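Local coordinates for DsbA family protein (Salmonella typhimurium, PDB 7JVE) that acts as a trimeric thioredoxin-like enzyme with both thiol oxidase and disulfide isomerase activities, at residues 56-61 and 233-238; 63-68 and 208-213; 113-118 and 222-227; 217-222 and 243-248. One frame throughout, in Å; residues are numbered along the deposited sequence.

Contact 1. Residues 56-61 and 233-238; sequences QAYVQL and VTVIPG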
loop_
_atom_site.group_PDB
_atom_site.type_symbol
_atom_site.label_atom_id
_atom_site.label_comp_id
_atom_site.label_asym_id
_atom_site.label_seq_id
_atom_site.Cartn_x
_atom_site.Cartn_y
_atom_site.Cartn_z
ATOM N N GLN A 56 22.171 -9.857 -6.139
ATOM C CA GLN A 56 23.250 -10.453 -6.909
ATOM C C GLN A 56 23.267 -9.931 -8.339
ATOM O O GLN A 56 24.338 -9.632 -8.886
ATOM C CB GLN A 56 23.115 -11.971 -6.885
ATOM C CG GLN A 56 23.625 -12.595 -5.577
ATOM C CD GLN A 56 23.163 -14.047 -5.383
ATOM O OE1 GLN A 56 22.258 -14.523 -6.079
ATOM N NE2 GLN A 56 23.794 -14.757 -4.437
ATOM N N ALA A 57 22.092 -9.792 -8.958
ATOM C CA ALA A 57 22.052 -9.349 -10.350
ATOM C C ALA A 57 22.460 -7.889 -10.476
ATOM O O ALA A 57 23.119 -7.516 -11.451
ATOM C CB ALA A 57 20.658 -9.559 -10.939
ATOM N N TYR A 58 22.054 -7.051 -9.511
ATOM C CA TYR A 58 22.497 -5.656 -9.483
ATOM C C TYR A 58 24.004 -5.555 -9.289
ATOM O O TYR A 58 24.660 -4.705 -9.909
ATOM C CB TYR A 58 21.787 -4.877 -8.368
ATOM C CG TYR A 58 20.459 -4.277 -8.761
ATOM C CD1 TYR A 58 20.335 -3.491 -9.915
ATOM C CD2 TYR A 58 19.328 -4.465 -7.963
ATOM C CE1 TYR A 58 19.125 -2.925 -10.273
ATOM C CE2 TYR A 58 18.117 -3.904 -8.315
ATOM C CZ TYR A 58 18.018 -3.146 -9.459
ATOM O OH TYR A 58 16.808 -2.610 -9.794
ATOM N N VAL A 59 24.568 -6.402 -8.419
ATOM C CA VAL A 59 26.009 -6.387 -8.209
ATOM C C VAL A 59 26.741 -6.692 -9.514
ATOM O O VAL A 59 27.729 -6.028 -9.863
ATOM C CB VAL A 59 26.403 -7.371 -7.091
ATOM C CG1 VAL A 59 27.899 -7.646 -7.153
ATOM C CG2 VAL A 59 26.013 -6.810 -5.716
ATOM N N GLN A 60 26.261 -7.688 -10.265
ATOM C CA GLN A 60 26.871 -7.989 -11.556
ATOM C C GLN A 60 26.831 -6.776 -12.475
ATOM O O GLN A 60 27.795 -6.514 -13.198
ATOM C CB GLN A 60 26.171 -9.181 -12.219
ATOM C CG GLN A 60 26.501 -10.513 -11.584
ATOM C CD GLN A 60 27.979 -10.843 -11.741
ATOM O OE1 GLN A 60 28.500 -10.897 -12.859
ATOM N NE2 GLN A 60 28.670 -11.022 -10.621
ATOM N N LEU A 61 25.707 -6.041 -12.479
ATOM C CA LEU A 61 25.597 -4.857 -13.332
ATOM C C LEU A 61 26.582 -3.777 -12.901
ATOM O O LEU A 61 27.229 -3.147 -13.751
ATOM C CB LEU A 61 24.166 -4.321 -13.310
ATOM C CG LEU A 61 23.115 -5.226 -13.967
ATOM C CD1 LEU A 61 21.705 -4.657 -13.790
ATOM C CD2 LEU A 61 23.444 -5.410 -15.452
ATOM N N VAL A 233 30.577 -5.130 -2.808
ATOM C CA VAL A 233 29.689 -4.219 -3.528
ATOM C C VAL A 233 28.299 -4.291 -2.911
ATOM O O VAL A 233 27.806 -5.376 -2.604
ATOM C CB VAL A 233 29.607 -4.581 -5.021
ATOM C CG1 VAL A 233 28.688 -3.613 -5.769
ATOM C CG2 VAL A 233 30.995 -4.664 -5.643
ATOM N N THR A 234 27.640 -3.152 -2.772
ATOM C CA THR A 234 26.282 -3.189 -2.254
ATOM C C THR A 234 25.435 -2.218 -3.070
ATOM O O THR A 234 25.859 -1.086 -3.314
ATOM C CB THR A 234 26.243 -2.815 -0.765
ATOM O OG1 THR A 234 27.278 -3.510 -0.071
ATOM C CG2 THR A 234 24.934 -3.305 -0.176
ATOM N N VAL A 235 24.245 -2.651 -3.482
ATOM C CA VAL A 235 23.309 -1.801 -4.211
ATOM C C VAL A 235 22.117 -1.561 -3.298
ATOM O O VAL A 235 21.507 -2.512 -2.805
ATOM C CB VAL A 235 22.891 -2.437 -5.549
ATOM C CG1 VAL A 235 21.788 -1.654 -6.206
ATOM C CG2 VAL A 235 24.106 -2.537 -6.487
ATOM N N ILE A 236 21.793 -0.297 -3.054
ATOM C CA ILE A 236 20.830 0.040 -2.011
ATOM C C ILE A 236 19.758 0.990 -2.527
ATOM O O ILE A 236 20.078 1.973 -3.215
ATOM C CB ILE A 236 21.544 0.655 -0.800
ATOM C CG1 ILE A 236 22.775 -0.187 -0.441
ATOM C CG2 ILE A 236 20.539 0.848 0.375
ATOM C CD1 ILE A 236 23.437 0.181 0.861
ATOM N N PRO A 237 18.485 0.768 -2.173
ATOM C CA PRO A 237 17.426 1.717 -2.551
ATOM C C PRO A 237 17.736 3.141 -2.095
ATOM O O PRO A 237 18.385 3.366 -1.072
ATOM C CB PRO A 237 16.185 1.161 -1.839
ATOM C CG PRO A 237 16.496 -0.318 -1.647
ATOM C CD PRO A 237 17.971 -0.330 -1.339
ATOM N N GLY A 238 17.240 4.113 -2.863
ATOM C CA GLY A 238 17.394 5.502 -2.465
ATOM C C GLY A 238 16.891 5.771 -1.060
ATOM O O GLY A 238 17.453 6.598 -0.351
#
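The backbones of helix 37-64 and strand 234-237 come together at two neighbouring points, Y58 CA lying 6.6 Å from V235 CA and V59 CA 6.3 Å from V233 CA. This is helix-on-sheet packing at the margin of the thioredoxin fold, because 234-237 is an outermost strand of the chain's sheet. The CB atoms of V233 and V235 are directed at the helix, whereas T234 and I236 pack against helix 242-253, so the two helices take opposite faces of this strand. V235 meets Y58 with both branches: CG2 reaches Y58 CB at 3.8 Å, and CG1 comes up to Y58 CG at 3.9 Å, obliquely to the ring. The two side chains cross at about a right angle. CG1 gets there because it is anti to the V235 backbone N (chi1 172°), which leaves CG2 beside that N, near the helix backbone. Y58 then carries its ring away from the strand, and its hydroxyl bonds to D212 O and to K162 NZ of the second subunit. Q55 OE1, one residue before the segment, accepts a hydrogen bond from V235 N. The contact is made by van der Waals packing, almost all of it between apolar carbons, and buries 203 Å² in total. V59 completes it through its two methyls, CG1 lying 4.1 Å from V233 CB and CG2 3.9 Å from V233 O.

Contact 2. Residues 63-68 and 208-213; sequences LQYRAE and AQHMDF. With EDO (1,2-ethanediol), chain M.
Y65 and H210 share the same first-torsion state, CG anti to the carbonyl carbon (-65° for Y65), and this brings H210 CB over the Y65 ring, the two side chains crossing at about a right angle. The two planes end only 7° apart, yet the centroids are 5.1 Å from each other and the rings are slid so far that they barely overlap. Each ring is instead faced by an atom outside the partner ring: CB, at the root of H210, and OH, at the far end of Y65. H210 CB sits over one face of the Y65 ring, 3.6 Å from CZ and 23° off the ring normal, a CH-pi contact, while Y65 OH lies over a face of the imidazole, 3.7 Å from H210 CG. Q64 CG backs the other face of the tyrosine ring. M211, its chain bent at chi2 and chi3, brings SD obliquely to 4.1 Å from Y65 CD2, a Met-aromatic contact. One water links the segments: it donates to H210 O at 2.7 Å and lies 3.3 Å from Y65 OH.

Two helix ends meet here. Y65 follows helix 37-64 and is the N-cap of helix 66-69; helix 199-210 closes in a Schellman motif at D212, with F213 N bonded to A208 O at 2.7 Å. Beyond it, D212 OD2 forms a salt bridge with K162 NZ of the second subunit and accepts a hydrogen bond from 1,2-ethanediol, probably from the crystallisation liquor. Ring, sulfur and methylene contacts thus hold the chain turns together; the one polar link found here runs through the water, its Y65 side long, so the attraction is probably mainly dispersive.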
loop_
_atom_site.group_PDB
_atom_site.type_symbol
_atom_site.label_atom_id
_atom_site.label_comp_id
_atom_site.label_asym_id
_atom_site.label_seq_id
_atom_site.Cartn_x
_atom_site.Cartn_y
_atom_site.Cartn_z
ATOM N N LEU A 63 29.486 -4.259 -11.431
ATOM C CA LEU A 63 30.813 -4.656 -11.883
ATOM C C LEU A 63 30.976 -4.414 -13.374
ATOM O O LEU A 63 32.044 -3.985 -13.821
ATOM C CB LEU A 63 31.086 -6.120 -11.539
ATOM C CG LEU A 63 31.162 -6.362 -10.030
ATOM C CD1 LEU A 63 31.168 -7.863 -9.699
ATOM C CD2 LEU A 63 32.362 -5.642 -9.409
ATOM N N GLN A 64 29.926 -4.653 -14.159
ATOM C CA GLN A 64 30.047 -4.464 -15.605
ATOM C C GLN A 64 30.178 -2.978 -15.980
ATOM O O GLN A 64 30.922 -2.628 -16.905
ATOM C CB GLN A 64 28.852 -5.102 -16.312
ATOM C CG GLN A 64 28.878 -4.932 -17.814
ATOM C CD GLN A 64 27.610 -5.411 -18.523
ATOM O OE1 GLN A 64 26.772 -6.129 -17.959
ATOM N NE2 GLN A 64 27.472 -5.010 -19.781
ATOM N N TYR A 65 29.483 -2.083 -15.275
ATOM C CA TYR A 65 29.506 -0.663 -15.615
ATOM C C TYR A 65 30.370 0.151 -14.659
ATOM O O TYR A 65 30.150 1.348 -14.488
ATOM C CB TYR A 65 28.081 -0.107 -15.685
ATOM C CG TYR A 65 27.313 -0.745 -16.830
ATOM C CD1 TYR A 65 27.462 -0.300 -18.138
ATOM C CD2 TYR A 65 26.473 -1.827 -16.601
ATOM C CE1 TYR A 65 26.770 -0.902 -19.185
ATOM C CE2 TYR A 65 25.787 -2.437 -17.630
ATOM C CZ TYR A 65 25.941 -1.977 -18.920
ATOM O OH TYR A 65 25.251 -2.605 -19.927
ATOM N N ARG A 66 31.367 -0.479 -14.040
ATOM C CA ARG A 66 32.228 0.222 -13.095
ATOM C C ARG A 66 32.781 1.525 -13.679
ATOM O O ARG A 66 32.751 2.576 -13.026
ATOM C CB ARG A 66 33.373 -0.699 -12.659
ATOM C CG ARG A 66 34.305 -0.076 -11.623
ATOM C CD ARG A 66 35.510 -0.973 -11.312
ATOM N NE ARG A 66 35.580 -1.310 -9.889
ATOM C CZ ARG A 66 35.297 -2.508 -9.388
ATOM N NH1 ARG A 66 34.933 -3.493 -10.193
ATOM N NH2 ARG A 66 35.384 -2.720 -8.085
ATOM N N ALA A 67 33.309 1.476 -14.905
ATOM C CA ALA A 67 33.972 2.661 -15.436
ATOM C C ALA A 67 32.994 3.821 -15.548
ATOM O O ALA A 67 33.324 4.963 -15.194
ATOM C CB ALA A 67 34.634 2.361 -16.786
ATOM N N GLU A 68 31.783 3.547 -16.020
ATOM C CA GLU A 68 30.775 4.588 -16.120
ATOM C C GLU A 68 30.352 5.062 -14.735
ATOM O O GLU A 68 30.208 6.267 -14.502
ATOM C CB GLU A 68 29.571 4.059 -16.908
ATOM C CG GLU A 68 29.914 3.754 -18.361
ATOM C CD GLU A 68 30.324 2.286 -18.600
ATOM O OE1 GLU A 68 29.814 1.678 -19.569
ATOM O OE2 GLU A 68 31.108 1.710 -17.809
ATOM N N ALA A 208 21.552 4.753 -15.970
ATOM C CA ALA A 208 20.487 4.236 -15.104
ATOM C C ALA A 208 19.736 3.089 -15.774
ATOM O O ALA A 208 19.390 2.099 -15.120
ATOM C CB ALA A 208 19.515 5.343 -14.703
ATOM N N GLN A 209 19.481 3.201 -17.076
ATOM C CA GLN A 209 18.765 2.136 -17.766
ATOM C C GLN A 209 19.608 0.869 -17.843
ATOM O O GLN A 209 19.091 -0.240 -17.643
ATOM C CB GLN A 209 18.349 2.603 -19.160
ATOM C CG GLN A 209 17.171 3.565 -19.096
ATOM C CD GLN A 209 16.897 4.325 -20.392
ATOM O OE1 GLN A 209 16.131 5.283 -20.393
ATOM N NE2 GLN A 209 17.526 3.909 -21.490
ATOM N N HIS A 210 20.902 1.019 -18.143
ATOM C CA HIS A 210 21.816 -0.119 -18.110
ATOM C C HIS A 210 21.932 -0.717 -16.716
ATOM O O HIS A 210 22.142 -1.926 -16.587
ATOM C CB HIS A 210 23.207 0.286 -18.604
ATOM C CG HIS A 210 23.284 0.483 -20.084
ATOM N ND1 HIS A 210 24.126 1.406 -20.670
ATOM C CD2 HIS A 210 22.611 -0.114 -21.099
ATOM C CE1 HIS A 210 23.980 1.356 -21.984
ATOM N NE2 HIS A 210 23.068 0.443 -22.270
ATOM N N MET A 211 21.825 0.107 -15.666
ATOM C CA MET A 211 21.888 -0.421 -14.310
ATOM C C MET A 211 20.546 -0.963 -13.845
ATOM O O MET A 211 20.457 -1.467 -12.726
ATOM C CB MET A 211 22.377 0.658 -13.345
ATOM C CG MET A 211 23.879 0.926 -13.454
ATOM S SD MET A 211 24.879 -0.512 -13.013
ATOM C CE MET A 211 24.247 -0.829 -11.375
ATOM N N ASP A 212 19.506 -0.871 -14.677
ATOM C CA ASP A 212 18.143 -1.194 -14.268
ATOM C C ASP A 212 17.715 -0.356 -13.058
ATOM O O ASP A 212 17.096 -0.858 -12.120
ATOM C CB ASP A 212 18.000 -2.701 -13.995
ATOM C CG ASP A 212 16.552 -3.175 -14.056
ATOM O OD1 ASP A 212 15.681 -2.408 -14.518
ATOM O OD2 ASP A 212 16.266 -4.304 -13.621
ATOM N N PHE A 213 18.044 0.939 -13.092
ATOM C CA PHE A 213 17.586 1.944 -12.132
ATOM C C PHE A 213 16.613 2.943 -12.746
ATOM O O PHE A 213 16.404 4.018 -12.170
ATOM C CB PHE A 213 18.768 2.757 -11.574
ATOM C CG PHE A 213 19.756 1.965 -10.749
ATOM C CD1 PHE A 213 19.377 0.815 -10.085
ATOM C CD2 PHE A 213 21.067 2.414 -10.618
ATOM C CE1 PHE A 213 20.281 0.123 -9.310
ATOM C CE2 PHE A 213 21.976 1.712 -9.861
ATOM C CZ PHE A 213 21.588 0.562 -9.215
HETATM C C1 EDO M . 18.720 -6.179 -12.183
HETATM O O1 EDO M . 17.937 -6.203 -13.380
HETATM C C2 EDO M . 17.932 -6.879 -11.080
HETATM O O2 EDO M . 17.274 -8.059 -11.606
HETATM O O HOH W 1 22.343 -3.511 -18.773
#

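Contact 3. Residues 113-118 and 222-227; sequences DTRFIF and MPQTQD
In the thioredoxin-fold sheet, R115 of strand 115-120 and Q224, in the loop just after strand 218-223, join across strand 84-90, which lies between their two strands. The wide spacing, 9.0 Å from R115 CA to Q224 CA, is bridged by side chains alone. R115 is extended from CG to NE and places its guanidinium edge-on to the glutamine: NH1 donates to Q224 OE1 at 2.9 Å. The N-H...O angle is 155°, and OE1 lies close to the guanidinium plane. Seen from the acceptor, the donor is in the carbonyl plane, although the amide and guanidinium planes are turned 46° apart. One face of the guanidinium is covered by I117 CD1, at its rim.

Backbone oxygens complete the grip. R115 NH1 also donates to L70 O and NH2 to S71 O, while Q224 NE2 donates to A82 O and N80 O, fixing which end of the amide presents oxygen to the arginine. Three carbonyl oxygens thus meet the buried guanidinium, and their dipoles would be expected to stabilise its charge. Alongside the hydrogen bond, the methylene R115 CD lies 3.4 Å from Q224 OE1 and 3.8 Å from Q224 NE2.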
loop_
_atom_site.group_PDB
_atom_site.type_symbol
_atom_site.label_atom_id
_atom_site.label_comp_id
_atom_site.label_asym_id
_atom_site.label_seq_id
_atom_site.Cartn_x
_atom_site.Cartn_y
_atom_site.Cartn_z
ATOM N N ASP A 113 37.323 10.204 3.633
ATOM C CA ASP A 113 38.229 9.366 2.863
ATOM C C ASP A 113 37.547 8.650 1.706
ATOM O O ASP A 113 38.228 7.949 0.949
ATOM C CB ASP A 113 38.844 8.332 3.801
ATOM C CG ASP A 113 37.779 7.404 4.417
ATOM O OD1 ASP A 113 38.006 6.170 4.418
ATOM O OD2 ASP A 113 36.711 7.900 4.860
ATOM N N THR A 114 36.226 8.786 1.567
ATOM C CA THR A 114 35.439 8.033 0.606
ATOM C C THR A 114 34.924 8.977 -0.470
ATOM O O THR A 114 34.634 10.145 -0.210
ATOM C CB THR A 114 34.280 7.310 1.317
ATOM O OG1 THR A 114 34.795 6.270 2.159
ATOM C CG2 THR A 114 33.281 6.711 0.335
ATOM N N ARG A 115 34.842 8.476 -1.694
ATOM C CA ARG A 115 34.410 9.282 -2.822
ATOM C C ARG A 115 32.896 9.162 -3.005
ATOM O O ARG A 115 32.363 8.049 -3.093
ATOM C CB ARG A 115 35.143 8.849 -4.097
ATOM C CG ARG A 115 34.917 9.749 -5.291
ATOM C CD ARG A 115 35.626 9.237 -6.534
ATOM N NE ARG A 115 35.259 10.024 -7.705
ATOM C CZ ARG A 115 35.096 9.518 -8.922
ATOM N NH1 ARG A 115 35.268 8.216 -9.125
ATOM N NH2 ARG A 115 34.731 10.305 -9.932
ATOM N N PHE A 116 32.212 10.305 -3.065
ATOM C CA PHE A 116 30.771 10.340 -3.288
ATOM C C PHE A 116 30.505 10.954 -4.658
ATOM O O PHE A 116 30.902 12.095 -4.926
ATOM C CB PHE A 116 30.058 11.110 -2.177
ATOM C CG PHE A 116 30.099 10.422 -0.834
ATOM C CD1 PHE A 116 31.247 10.477 -0.044
ATOM C CD2 PHE A 116 28.990 9.713 -0.357
ATOM C CE1 PHE A 116 31.292 9.846 1.207
ATOM C CE2 PHE A 116 29.022 9.092 0.887
ATOM C CZ PHE A 116 30.176 9.149 1.672
ATOM N N ILE A 117 29.873 10.171 -5.531
ATOM C CA ILE A 117 29.654 10.522 -6.923
ATOM C C ILE A 117 28.168 10.781 -7.117
ATOM O O ILE A 117 27.329 10.014 -6.637
ATOM C CB ILE A 117 30.160 9.397 -7.849
ATOM C CG1 ILE A 117 31.620 9.055 -7.505
ATOM C CG2 ILE A 117 29.996 9.788 -9.302
ATOM C CD1 ILE A 117 32.267 8.021 -8.424
ATOM N N PHE A 118 27.845 11.855 -7.825
ATOM C CA PHE A 118 26.473 12.333 -7.975
ATOM C C PHE A 118 25.979 12.070 -9.395
ATOM O O PHE A 118 26.522 12.621 -10.361
ATOM C CB PHE A 118 26.401 13.827 -7.644
ATOM C CG PHE A 118 26.664 14.135 -6.180
ATOM C CD1 PHE A 118 27.961 14.198 -5.695
ATOM C CD2 PHE A 118 25.605 14.341 -5.291
ATOM C CE1 PHE A 118 28.211 14.475 -4.338
ATOM C CE2 PHE A 118 25.837 14.620 -3.940
ATOM C CZ PHE A 118 27.144 14.679 -3.461
ATOM N N MET A 222 30.955 0.474 -3.741
ATOM C CA MET A 222 31.877 -0.468 -4.352
ATOM C C MET A 222 33.300 0.042 -4.209
ATOM O O MET A 222 33.519 1.260 -4.136
ATOM C CB MET A 222 31.525 -0.679 -5.826
ATOM C CG MET A 222 31.728 0.560 -6.660
ATOM S SD MET A 222 31.066 0.440 -8.331
ATOM C CE MET A 222 31.601 -1.198 -8.843
ATOM N N PRO A 223 34.285 -0.856 -4.153
ATOM C CA PRO A 223 35.681 -0.425 -4.263
ATOM C C PRO A 223 35.933 0.164 -5.639
ATOM O O PRO A 223 35.321 -0.231 -6.631
ATOM C CB PRO A 223 36.487 -1.721 -4.059
ATOM C CG PRO A 223 35.495 -2.725 -3.536
ATOM C CD PRO A 223 34.170 -2.323 -4.107
ATOM N N GLN A 224 36.860 1.116 -5.695
ATOM C CA GLN A 224 37.143 1.755 -6.969
ATOM C C GLN A 224 38.104 0.930 -7.814
ATOM O O GLN A 224 37.994 0.944 -9.044
ATOM C CB GLN A 224 37.700 3.155 -6.731
ATOM C CG GLN A 224 36.704 4.151 -6.130
ATOM C CD GLN A 224 36.950 5.555 -6.636
ATOM O OE1 GLN A 224 36.273 6.016 -7.544
ATOM N NE2 GLN A 224 37.952 6.228 -6.074
ATOM N N THR A 225 39.038 0.210 -7.187
ATOM C CA THR A 225 40.012 -0.580 -7.931
ATOM C C THR A 225 39.321 -1.814 -8.472
ATOM O O THR A 225 38.599 -2.501 -7.743
ATOM C CB THR A 225 41.160 -1.056 -7.046
ATOM O OG1 THR A 225 40.628 -1.956 -6.066
ATOM C CG2 THR A 225 41.831 0.137 -6.361
ATOM N N GLN A 226 39.573 -2.124 -9.739
ATOM C CA GLN A 226 38.729 -3.087 -10.416
ATOM C C GLN A 226 39.063 -4.469 -9.854
ATOM O O GLN A 226 40.108 -5.065 -10.157
ATOM C CB GLN A 226 38.859 -3.010 -11.928
ATOM C CG GLN A 226 37.528 -3.497 -12.495
ATOM C CD GLN A 226 37.403 -3.483 -14.000
ATOM O OE1 GLN A 226 38.385 -3.318 -14.719
ATOM N NE2 GLN A 226 36.156 -3.509 -14.468
ATOM N N ASP A 227 38.170 -4.947 -8.993
ATOM C CA ASP A 227 38.238 -6.208 -8.274
ATOM C C ASP A 227 36.880 -6.859 -8.479
ATOM O O ASP A 227 35.849 -6.190 -8.345
ATOM C CB ASP A 227 38.517 -5.955 -6.786
ATOM C CG ASP A 227 38.891 -7.211 -6.029
ATOM O OD1 ASP A 227 39.603 -8.069 -6.597
ATOM O OD2 ASP A 227 38.476 -7.332 -4.854
#

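Contact 4. Residues 217-222 and 243-248; sequences PAFVVM and DMLQMA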
loop_
_atom_site.group_PDB
_atom_site.type_symbol
_atom_site.label_atom_id
_atom_site.label_comp_id
_atom_site.label_asym_id
_atom_site.label_seq_id
_atom_site.Cartn_x
_atom_site.Cartn_y
_atom_site.Cartn_z
ATOM N N PRO A 217 15.589 5.860 -7.790
ATOM C CA PRO A 217 16.839 6.275 -7.136
ATOM C C PRO A 217 17.507 5.118 -6.399
ATOM O O PRO A 217 16.843 4.204 -5.899
ATOM C CB PRO A 217 16.383 7.370 -6.163
ATOM C CG PRO A 217 15.097 7.890 -6.772
ATOM C CD PRO A 217 14.430 6.628 -7.307
ATOM N N ALA A 218 18.842 5.169 -6.330
ATOM C CA ALA A 218 19.624 4.062 -5.779
ATOM C C ALA A 218 21.035 4.521 -5.456
ATOM O O ALA A 218 21.521 5.535 -5.974
ATOM C CB ALA A 218 19.697 2.861 -6.740
ATOM N N PHE A 219 21.678 3.750 -4.581
ATOM C CA PHE A 219 23.090 3.869 -4.236
ATOM C C PHE A 219 23.822 2.637 -4.739
ATOM O O PHE A 219 23.320 1.519 -4.588
ATOM C CB PHE A 219 23.315 3.945 -2.717
ATOM C CG PHE A 219 22.710 5.146 -2.062
ATOM C CD1 PHE A 219 21.411 5.097 -1.567
ATOM C CD2 PHE A 219 23.434 6.316 -1.920
ATOM C CE1 PHE A 219 20.847 6.189 -0.958
ATOM C CE2 PHE A 219 22.865 7.428 -1.308
ATOM C CZ PHE A 219 21.570 7.367 -0.832
ATOM N N VAL A 220 25.018 2.839 -5.294
ATOM C CA VAL A 220 25.982 1.772 -5.526
ATOM C C VAL A 220 27.227 2.070 -4.707
ATOM O O VAL A 220 27.859 3.127 -4.872
ATOM C CB VAL A 220 26.365 1.615 -7.004
ATOM C CG1 VAL A 220 27.157 0.308 -7.173
ATOM C CG2 VAL A 220 25.133 1.653 -7.893
ATOM N N VAL A 221 27.597 1.127 -3.852
ATOM C CA VAL A 221 28.766 1.230 -2.995
ATOM C C VAL A 221 29.725 0.111 -3.390
ATOM O O VAL A 221 29.349 -1.067 -3.376
ATOM C CB VAL A 221 28.377 1.141 -1.514
ATOM C CG1 VAL A 221 29.560 1.503 -0.630
ATOM C CG2 VAL A 221 27.144 2.049 -1.249
ATOM N N MET A 222 30.955 0.474 -3.741
ATOM C CA MET A 222 31.877 -0.468 -4.352
ATOM C C MET A 222 33.300 0.042 -4.209
ATOM O O MET A 222 33.519 1.260 -4.136
ATOM C CB MET A 222 31.525 -0.679 -5.826
ATOM C CG MET A 222 31.728 0.560 -6.660
ATOM S SD MET A 222 31.066 0.440 -8.331
ATOM C CE MET A 222 31.601 -1.198 -8.843
ATOM N N ASP A 243 23.113 3.911 8.932
ATOM C CA ASP A 243 23.795 2.680 9.315
ATOM C C ASP A 243 23.954 1.735 8.134
ATOM O O ASP A 243 25.016 1.130 7.951
ATOM C CB ASP A 243 23.032 1.992 10.439
ATOM C CG ASP A 243 23.255 2.659 11.772
ATOM O OD1 ASP A 243 24.134 3.554 11.836
ATOM O OD2 ASP A 243 22.547 2.297 12.746
ATOM N N MET A 244 22.905 1.580 7.331
ATOM C CA MET A 244 22.986 0.657 6.209
ATOM C C MET A 244 24.034 1.130 5.196
ATOM O O MET A 244 24.853 0.341 4.709
ATOM C CB MET A 244 21.603 0.523 5.567
ATOM C CG MET A 244 21.529 -0.518 4.469
ATOM S SD MET A 244 21.600 -2.161 5.269
ATOM C CE MET A 244 20.142 -2.110 6.307
ATOM N N LEU A 245 24.037 2.425 4.881
ATOM C CA LEU A 245 25.038 2.935 3.957
ATOM C C LEU A 245 26.435 2.843 4.561
ATOM O O LEU A 245 27.406 2.554 3.852
ATOM C CB LEU A 245 24.705 4.373 3.559
ATOM C CG LEU A 245 23.642 4.508 2.469
ATOM C CD1 LEU A 245 23.171 5.952 2.369
ATOM C CD2 LEU A 245 24.142 3.993 1.113
ATOM N N GLN A 246 26.555 3.069 5.872
ATOM C CA GLN A 246 27.862 2.977 6.512
ATOM C C GLN A 246 28.410 1.548 6.451
ATOM O O GLN A 246 29.602 1.348 6.193
ATOM C CB GLN A 246 27.793 3.458 7.965
ATOM C CG GLN A 246 29.199 3.658 8.600
ATOM C CD GLN A 246 30.027 4.736 7.852
ATOM O OE1 GLN A 246 29.624 5.902 7.775
ATOM N NE2 GLN A 246 31.176 4.344 7.314
ATOM N N MET A 247 27.564 0.539 6.697
ATOM C CA MET A 247 28.051 -0.840 6.617
ATOM C C MET A 247 28.538 -1.170 5.208
ATOM O O MET A 247 29.588 -1.800 5.039
ATOM C CB MET A 247 26.968 -1.839 7.075
ATOM C CG MET A 247 26.581 -1.759 8.579
ATOM S SD MET A 247 25.393 -3.045 9.201
ATOM C CE MET A 247 23.767 -2.547 8.476
ATOM N N ALA A 248 27.814 -0.702 4.191
ATOM C CA ALA A 248 28.217 -0.909 2.806
ATOM C C ALA A 248 29.557 -0.241 2.512
ATOM O O ALA A 248 30.382 -0.787 1.766
ATOM C CB ALA A 248 27.143 -0.361 1.857
#
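F219 and V221 on strand 218-223 face L245 and A248 on helix 242-253, within the C-terminal beta-beta-alpha unit of the thioredoxin fold. The local axes approach to 9.3 Å at 31°, so strand and helix run roughly the same way, and every second strand residue meets successive turns of the helix. L245 supplies the bump at one end. Its forked tip lies over one face of the F219 ring: CD2 is over the inner end, 3.7 Å from CG, while CD1 reaches the far end, 3.8 Å from CZ. CD2 stands 22° off the ring normal, a CH-pi contact. V86 and M88 of strand 84-90 also pack on F219.

At the other end the relief is reversed. A248 is the low point of the helix surface, and V221 fits over it, with V221 CB 3.9 Å from A248 CB. V221 CG2 also comes within 4.3 Å of L245 CD2, closing the row between the two fits. Earlier in the strand segment, P217 packs on C94 and C97, the disulfide pair, and is probably the cis-proline of this family. V221 CG1 makes the closest approach, 3.4 Å from A248 O.

In the fold
From the N terminus, helix 37-64 enters contact 1 at 56-61, and 63-68, at the end of the same helix and its sequel, enters contact 2. Contact 2 closes at 208-213, at the end of helix 199-210, and contact 3, opened at 113-118, closes at 222-227; these two loops cross. Both lie within the larger loop that contact 1 closes at 233-238. Contact 4, opening at 217-222, follows contact 2 in series but crosses contacts 1 and 3, closing last at 243-248. Hydrogen bonds link neighbouring sites: R66 NH2 to P223 O, and I236 O to F219 N. The four contacts together tie helix 37-64, the sheet and the C-terminal helix to one another.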